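Side-chain contacts in putative oxidoreductase (Gluconobacter oxydans, PDB 3WJ7), which probably acts as an NAD(P)-dependent reductase of the short-chain dehydrogenase/reductase (SDR) family: residues L200-S204 and G205-A209; I247-G250 and D251-M255; G105-N108 and L109-A113. All coordinates share one frame; numbering follows the deposited sequence.

Contact 1: residues L200-S204 and G205-A209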
loop_
_atom_site.group_PDB
_atom_site.type_symbol
_atom_site.label_atom_id
_atom_site.label_comp_id
_atom_site.label_asym_id
_atom_site.label_seq_id
_atom_site.Cartn_x
_atom_site.Cartn_y
_atom_site.Cartn_z
ATOM N N LEU A 200 -8.538 9.253 -27.427
ATOM C CA LEU A 200 -9.825 9.925 -27.352
ATOM C C LEU A 200 -9.701 11.424 -26.926
ATOM O O LEU A 200 -10.236 12.288 -27.602
ATOM C CB LEU A 200 -10.647 9.157 -26.342
ATOM C CG LEU A 200 -12.137 8.943 -26.417
ATOM C CD1 LEU A 200 -12.511 8.411 -27.787
ATOM C CD2 LEU A 200 -12.541 7.988 -25.284
ATOM N N ASP A 201 -9.000 11.729 -25.826
ATOM C CA ASP A 201 -8.862 13.109 -25.360
ATOM C C ASP A 201 -8.287 13.954 -26.455
ATOM O O ASP A 201 -8.758 15.071 -26.711
ATOM C CB ASP A 201 -7.912 13.250 -24.166
ATOM C CG ASP A 201 -8.411 12.553 -22.880
ATOM O OD1 ASP A 201 -9.620 12.412 -22.634
ATOM O OD2 ASP A 201 -7.538 12.143 -22.095
ATOM N N CYS A 202 -7.253 13.409 -27.090
ATOM C CA CYS A 202 -6.552 14.067 -28.163
ATOM C C CYS A 202 -7.424 14.284 -29.421
ATOM O O CYS A 202 -7.542 15.411 -29.913
ATOM C CB CYS A 202 -5.296 13.279 -28.512
ATOM S SG CYS A 202 -4.325 13.969 -29.868
ATOM N N ALA A 203 -8.030 13.228 -29.938
ATOM C CA ALA A 203 -8.901 13.334 -31.108
ATOM C C ALA A 203 -10.035 14.348 -30.911
ATOM O O ALA A 203 -10.627 14.844 -31.876
ATOM C CB ALA A 203 -9.463 11.972 -31.433
ATOM N N SER A 204 -10.298 14.673 -29.648
ATOM C CA SER A 204 -11.465 15.457 -29.238
ATOM C C SER A 204 -11.070 16.875 -29.029
ATOM O O SER A 204 -11.922 17.711 -28.870
ATOM C CB SER A 204 -12.060 14.931 -27.906
ATOM O OG SER A 204 -12.747 13.684 -28.055
ATOM N N GLY A 205 -9.771 17.139 -28.995
ATOM C CA GLY A 205 -9.271 18.482 -28.776
ATOM C C GLY A 205 -8.997 18.854 -27.324
ATOM O O GLY A 205 -8.427 19.921 -27.072
ATOM N N ASN A 206 -9.377 17.997 -26.372
ATOM C CA ASN A 206 -9.257 18.336 -24.935
ATOM C C ASN A 206 -7.983 17.885 -24.245
ATOM O O ASN A 206 -8.007 17.689 -23.026
ATOM C CB ASN A 206 -10.419 17.770 -24.102
ATOM C CG ASN A 206 -11.779 18.125 -24.658
ATOM O OD1 ASN A 206 -11.984 19.212 -25.220
ATOM N ND2 ASN A 206 -12.725 17.204 -24.506
ATOM N N MET A 207 -6.892 17.695 -24.985
ATOM C CA MET A 207 -5.627 17.334 -24.350
ATOM C C MET A 207 -4.565 18.396 -24.587
ATOM O O MET A 207 -3.784 18.307 -25.535
ATOM C CB MET A 207 -5.154 15.961 -24.798
ATOM C CG MET A 207 -3.967 15.387 -24.036
ATOM S SD MET A 207 -3.502 13.920 -24.961
ATOM C CE MET A 207 -2.714 14.754 -26.337
ATOM N N PRO A 208 -4.516 19.397 -23.699
ATOM C CA PRO A 208 -3.699 20.578 -23.970
ATOM C C PRO A 208 -2.207 20.326 -23.767
ATOM O O PRO A 208 -1.389 20.938 -24.443
ATOM C CB PRO A 208 -4.222 21.617 -22.957
ATOM C CG PRO A 208 -5.071 20.856 -21.961
ATOM C CD PRO A 208 -5.054 19.396 -22.324
ATOM N N ALA A 209 -1.879 19.425 -22.843
ATOM C CA ALA A 209 -0.500 19.180 -22.423
ATOM C C ALA A 209 -0.264 17.696 -22.273
ATOM O O ALA A 209 -1.220 16.894 -22.219
ATOM C CB ALA A 209 -0.185 19.893 -21.112
#
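Gly-205 N turns back on Cys-202 O (3.0 Å) and Asn-206 N on Asp-201 O (3.0 Å), two backbone bonds that finish helix 194-203 in a Schellman motif. The first is well directed; the second is weak because its N-H is strongly bent from the acceptor. Gly-205 makes the turn with a positive phi of 92°, where a CB would be jammed against Ser-204 O, so the position calls for glycine. Beyond it the chain runs through Asn-206 and Met-207 toward strand 209-211.

Ser-204 OG donates to Leu-200 O, one turn back (2.9 Å), from above the carbonyl plane. On the same residue, CB lies 4.1 Å from Asn-206 ND2, a loose contact across the turn. Asp-201 CB meets Met-207 CB at 3.9 Å, while the carboxylate serves other partners: OD1 bonds Gln-197 NE2 within the helix, and OD2 forms a salt bridge to Arg-296 of the second subunit.

Met-207 runs back along the helix end. Its chain is extended through CG and SD, then bends at the last torsion (chi3 75°), which brings the terminal methyl over Cys-202. Helix 249-259 packs against the same two side chains through Phe-253, and Trp-283 of the second subunit also packs on Met-207, so the turn sits where a neighbouring helix and a subunit interface meet. The side chain of Cys-202 comes within about 3 Å of a bound mercury ion. With SG swung away from the backbone N (chi1 179°), Cys-202 offers both its side-chain atoms to the methionine methyl: Met-207 CE touches CB at 3.7 Å and SG at 4.0 Å.

Contact 2: residues I247-G250 and D251-M255; sequences IMLG and DLFRM
Leu-249 and Phe-253 lie side by side one turn apart, Leu-249 CG touching the ring at CE1 (3.5 Å). From the same leucine, CD1 reaches Leu-252 CD2 at 3.9 Å. Ile-247, its CG1 trans to the backbone N (chi1 -160°), extends CD1 over the first turn to Leu-252 CB (4.3 Å) and Met-255 SD (4.2 Å). On the polar side, a water accepts from Met-248 N (2.9 Å) and donates to Asp-251 OD2 (2.6 Å), linking the N-cap residue to the first turn. Asp-251 OD1 pairs with Arg-254 NH1 in a salt bridge (2.7 Å), and the guanidinium lays one face over the Gly-250 backbone.

Further out, Tyr-210 meets the Phe-253 ring edge-to-face, Met-198 of helix 194-203 also packs on it, and Glu-212 OE1 accepts from Gly-250 N. Without the ring, as with an alanine in place of Phe-253, Leu-249 would probably border a gap and Tyr-210 would lose its aromatic partner.

Met-248 is the N-cap of helix 249-259, and the pairing of Ile-247, just before it, with Leu-252 is the hydrophobic staple of a helix N terminus, here at the step from strand 239-248 into the helix.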
loop_
_atom_site.group_PDB
_atom_site.type_symbol
_atom_site.label_atom_id
_atom_site.label_comp_id
_atom_site.label_asym_id
_atom_site.label_seq_id
_atom_site.Cartn_x
_atom_site.Cartn_y
_atom_site.Cartn_z
ATOM N N ILE A 247 7.520 4.402 -30.961
ATOM C CA ILE A 247 7.050 5.721 -31.314
ATOM C C ILE A 247 7.097 6.680 -30.111
ATOM O O ILE A 247 6.887 6.281 -28.980
ATOM C CB ILE A 247 5.666 5.648 -32.015
ATOM C CG1 ILE A 247 5.390 6.953 -32.820
ATOM C CG2 ILE A 247 4.576 5.276 -31.019
ATOM C CD1 ILE A 247 4.015 7.095 -33.463
ATOM N N MET A 248 7.449 7.932 -30.356
ATOM C CA MET A 248 7.443 8.917 -29.293
ATOM C C MET A 248 6.003 9.377 -29.130
ATOM O O MET A 248 5.208 9.269 -30.056
ATOM C CB MET A 248 8.368 10.108 -29.591
ATOM C CG MET A 248 9.857 9.774 -29.798
ATOM S SD MET A 248 10.800 9.108 -28.408
ATOM C CE MET A 248 10.368 10.160 -27.005
ATOM N N LEU A 249 5.663 9.853 -27.940
ATOM C CA LEU A 249 4.286 10.162 -27.625
ATOM C C LEU A 249 3.833 11.378 -28.465
ATOM O O LEU A 249 2.692 11.439 -28.934
ATOM C CB LEU A 249 4.159 10.374 -26.110
ATOM C CG LEU A 249 2.807 10.303 -25.408
ATOM C CD1 LEU A 249 2.004 9.052 -25.742
ATOM C CD2 LEU A 249 2.986 10.398 -23.895
ATOM N N GLY A 250 4.748 12.331 -28.673
ATOM C CA GLY A 250 4.497 13.499 -29.521
ATOM C C GLY A 250 4.116 13.085 -30.941
ATOM O O GLY A 250 3.150 13.629 -31.528
ATOM N N ASP A 251 4.841 12.102 -31.477
ATOM C CA ASP A 251 4.585 11.605 -32.827
ATOM C C ASP A 251 3.240 10.918 -32.906
ATOM O O ASP A 251 2.490 11.130 -33.849
ATOM C CB ASP A 251 5.703 10.674 -33.295
ATOM C CG ASP A 251 7.028 11.403 -33.484
ATOM O OD1 ASP A 251 7.019 12.613 -33.814
ATOM O OD2 ASP A 251 8.089 10.775 -33.277
ATOM N N LEU A 252 2.949 10.102 -31.905
ATOM C CA LEU A 252 1.640 9.512 -31.742
ATOM C C LEU A 252 0.517 10.547 -31.820
ATOM O O LEU A 252 -0.450 10.355 -32.558
ATOM C CB LEU A 252 1.544 8.769 -30.400
ATOM C CG LEU A 252 0.206 8.067 -30.178
ATOM C CD1 LEU A 252 -0.078 7.035 -31.273
ATOM C CD2 LEU A 252 0.162 7.414 -28.806
ATOM N N PHE A 253 0.649 11.625 -31.042
ATOM C CA PHE A 253 -0.352 12.692 -31.010
ATOM C C PHE A 253 -0.418 13.489 -32.313
ATOM O O PHE A 253 -1.510 13.825 -32.751
ATOM C CB PHE A 253 -0.160 13.611 -29.809
ATOM C CG PHE A 253 -0.396 12.940 -28.494
ATOM C CD1 PHE A 253 0.439 13.206 -27.413
ATOM C CD2 PHE A 253 -1.470 12.061 -28.329
ATOM C CE1 PHE A 253 0.220 12.589 -26.195
ATOM C CE2 PHE A 253 -1.685 11.430 -27.131
ATOM C CZ PHE A 253 -0.840 11.696 -26.053
ATOM N N ARG A 254 0.734 13.743 -32.933
ATOM C CA ARG A 254 0.767 14.153 -34.349
ATOM C C ARG A 254 -0.152 13.293 -35.255
ATOM O O ARG A 254 -0.994 13.857 -35.963
ATOM C CB ARG A 254 2.206 14.191 -34.896
ATOM C CG ARG A 254 2.926 15.506 -34.606
ATOM C CD ARG A 254 4.457 15.409 -34.667
ATOM N NE ARG A 254 5.044 15.940 -33.427
ATOM C CZ ARG A 254 6.325 15.847 -33.068
ATOM N NH1 ARG A 254 7.213 15.257 -33.864
ATOM N NH2 ARG A 254 6.723 16.359 -31.902
ATOM N N MET A 255 -0.011 11.965 -35.219
ATOM C CA MET A 255 -0.830 11.059 -36.048
ATOM C C MET A 255 -2.306 11.168 -35.693
ATOM O O MET A 255 -3.131 11.372 -36.575
ATOM C CB MET A 255 -0.454 9.611 -35.843
ATOM C CG MET A 255 0.695 9.061 -36.637
ATOM S SD MET A 255 0.898 7.296 -36.258
ATOM C CE MET A 255 -0.791 6.880 -35.872
HETATM O O HOH W 1 9.079 8.441 -32.682
#

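Contact 3: residues G105-N108 and L109-A113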
loop_
_atom_site.group_PDB
_atom_site.type_symbol
_atom_site.label_atom_id
_atom_site.label_comp_id
_atom_site.label_asym_id
_atom_site.label_seq_id
_atom_site.Cartn_x
_atom_site.Cartn_y
_atom_site.Cartn_z
ATOM N N GLY A 105 -2.945 -15.318 -7.935
ATOM C CA GLY A 105 -3.983 -15.819 -8.847
ATOM C C GLY A 105 -3.393 -16.612 -10.011
ATOM O O GLY A 105 -3.854 -17.714 -10.356
ATOM N N THR A 106 -2.348 -16.043 -10.591
ATOM C CA THR A 106 -1.586 -16.656 -11.654
ATOM C C THR A 106 -0.923 -17.965 -11.202
ATOM O O THR A 106 -0.883 -18.935 -11.953
ATOM C CB THR A 106 -0.547 -15.629 -12.135
ATOM O OG1 THR A 106 -1.245 -14.584 -12.813
ATOM C CG2 THR A 106 0.498 -16.216 -13.029
ATOM N N ARG A 107 -0.371 -17.967 -9.995
ATOM C CA ARG A 107 0.179 -19.163 -9.413
ATOM C C ARG A 107 -0.965 -20.218 -9.247
ATOM O O ARG A 107 -0.839 -21.345 -9.732
ATOM C CB ARG A 107 0.895 -18.831 -8.101
ATOM C CG ARG A 107 1.673 -19.979 -7.472
ATOM C CD ARG A 107 2.118 -19.630 -6.054
ATOM N NE ARG A 107 2.992 -20.665 -5.477
ATOM C CZ ARG A 107 3.561 -20.633 -4.257
ATOM N NH1 ARG A 107 3.397 -19.603 -3.413
ATOM N NH2 ARG A 107 4.323 -21.652 -3.870
ATOM N N ASN A 108 -2.098 -19.854 -8.646
ATOM C CA ASN A 108 -3.154 -20.835 -8.528
ATOM C C ASN A 108 -3.540 -21.407 -9.948
ATOM O O ASN A 108 -3.645 -22.644 -10.160
ATOM C CB ASN A 108 -4.353 -20.250 -7.763
ATOM C CG ASN A 108 -4.012 -19.879 -6.279
ATOM O OD1 ASN A 108 -3.076 -20.419 -5.689
ATOM N ND2 ASN A 108 -4.779 -18.955 -5.691
ATOM N N LEU A 109 -3.736 -20.516 -10.916
ATOM C CA LEU A 109 -4.151 -20.949 -12.198
ATOM C C LEU A 109 -3.111 -21.925 -12.777
ATOM O O LEU A 109 -3.477 -23.028 -13.244
ATOM C CB LEU A 109 -4.347 -19.770 -13.146
ATOM C CG LEU A 109 -4.833 -20.218 -14.528
ATOM C CD1 LEU A 109 -6.208 -20.874 -14.410
ATOM C CD2 LEU A 109 -4.886 -19.032 -15.481
ATOM N N MET A 110 -1.840 -21.523 -12.744
ATOM C CA MET A 110 -0.758 -22.357 -13.260
ATOM C C MET A 110 -0.653 -23.729 -12.562
ATOM O O MET A 110 -0.540 -24.763 -13.209
ATOM C CB MET A 110 0.574 -21.610 -13.202
ATOM C CG MET A 110 0.686 -20.388 -14.112
ATOM S SD MET A 110 0.207 -20.556 -15.856
ATOM C CE MET A 110 -1.332 -19.660 -15.891
ATOM N N LEU A 111 -0.688 -23.738 -11.233
ATOM C CA LEU A 111 -0.670 -24.981 -10.506
ATOM C C LEU A 111 -1.909 -25.833 -10.814
ATOM O O LEU A 111 -1.787 -27.040 -10.998
ATOM C CB LEU A 111 -0.532 -24.732 -9.024
ATOM C CG LEU A 111 0.778 -24.182 -8.425
ATOM C CD1 LEU A 111 0.645 -24.051 -6.901
ATOM C CD2 LEU A 111 1.955 -25.074 -8.765
ATOM N N ALA A 112 -3.085 -25.210 -10.899
ATOM C CA ALA A 112 -4.324 -25.946 -11.230
ATOM C C ALA A 112 -4.299 -26.593 -12.601
ATOM O O ALA A 112 -4.744 -27.736 -12.744
ATOM C CB ALA A 112 -5.572 -25.076 -11.059
ATOM N N ALA A 113 -3.769 -25.885 -13.597
ATOM C CA ALA A 113 -3.653 -26.409 -14.990
ATOM C C ALA A 113 -2.662 -27.573 -15.069
ATOM O O ALA A 113 -2.791 -28.508 -15.891
ATOM C CB ALA A 113 -3.206 -25.317 -15.932
#
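Gly-105 O, Thr-106 O, Arg-107 O and Asn-108 O each accept a backbone N-H from four residues ahead, the regular alpha-helical pattern. The straightest of the four bonds is Leu-111 N to Arg-107 O at 2.8 Å, and the others are close to straight.

Side-chain contacts between the turns are few and loose. Thr-106 CG2 lies 4.3 Å from Met-110 CG, with the methionine chain leaning back toward the preceding turn (chi1 -66°) before bending again at its next two torsions. Arg-107 runs fully extended away from the next turn, chi1 to chi4 all near 180°, and Leu-111 CD1 reaches only the base of the chain, at Arg-107 CG (4.2 Å). Leu-109 turns its end away from the first segment and meets Leu-81 and His-83 of strand 78-83.

Polar side-chain ends find their partners elsewhere. Thr-106 OG1 is gripped twice, by Asn-102 O one turn earlier and by His-83 NE2 of the strand, which fixes its rotation at the buried side of the helix; Asn-108 ND2 instead bonds Leu-65 O. At the exposed side Arg-107 NE has a long, weak ion pair with Glu-164 OE2 of helix 153-172, close to the like-charged Arg-167.

Ala-113, like Leu-109, meets Leu-81 of strand 78-83, Asn-108 and Ala-112 meet Leu-71 of helix 71-75, and Met-110 and Leu-111 meet Leu-168 of helix 153-172. This is the connecting helix of the right-handed beta-alpha-beta unit formed by strand 78-83, helix 95-115 and strand 120-124, the repeating element of a Rossmann fold.

How the contacts relate
From the N terminus, contact 3 comes first, inside helix 95-115, which links strands 78-83 and 120-124 of the Rossmann sheet; contact 1 follows at the end of helix 194-203, and contact 2 last, where strand 239-248 passes into helix 249-259. Each is local and closes a helical turn or a cap, so they stand in series, neither nesting nor crossing. Contacts 1 and 2 meet: Met-207 CE lies 3.6 Å from Phe-253 CE2, and Cys-202 SG 3.8 Å from Phe-253 CD2, joining the end of helix 194-203 and the loop after it to the N-terminal part of helix 249-259. Contact 3 lies on the opposite side of the chain's centre, about 41 Å from contact 1, centre to centre.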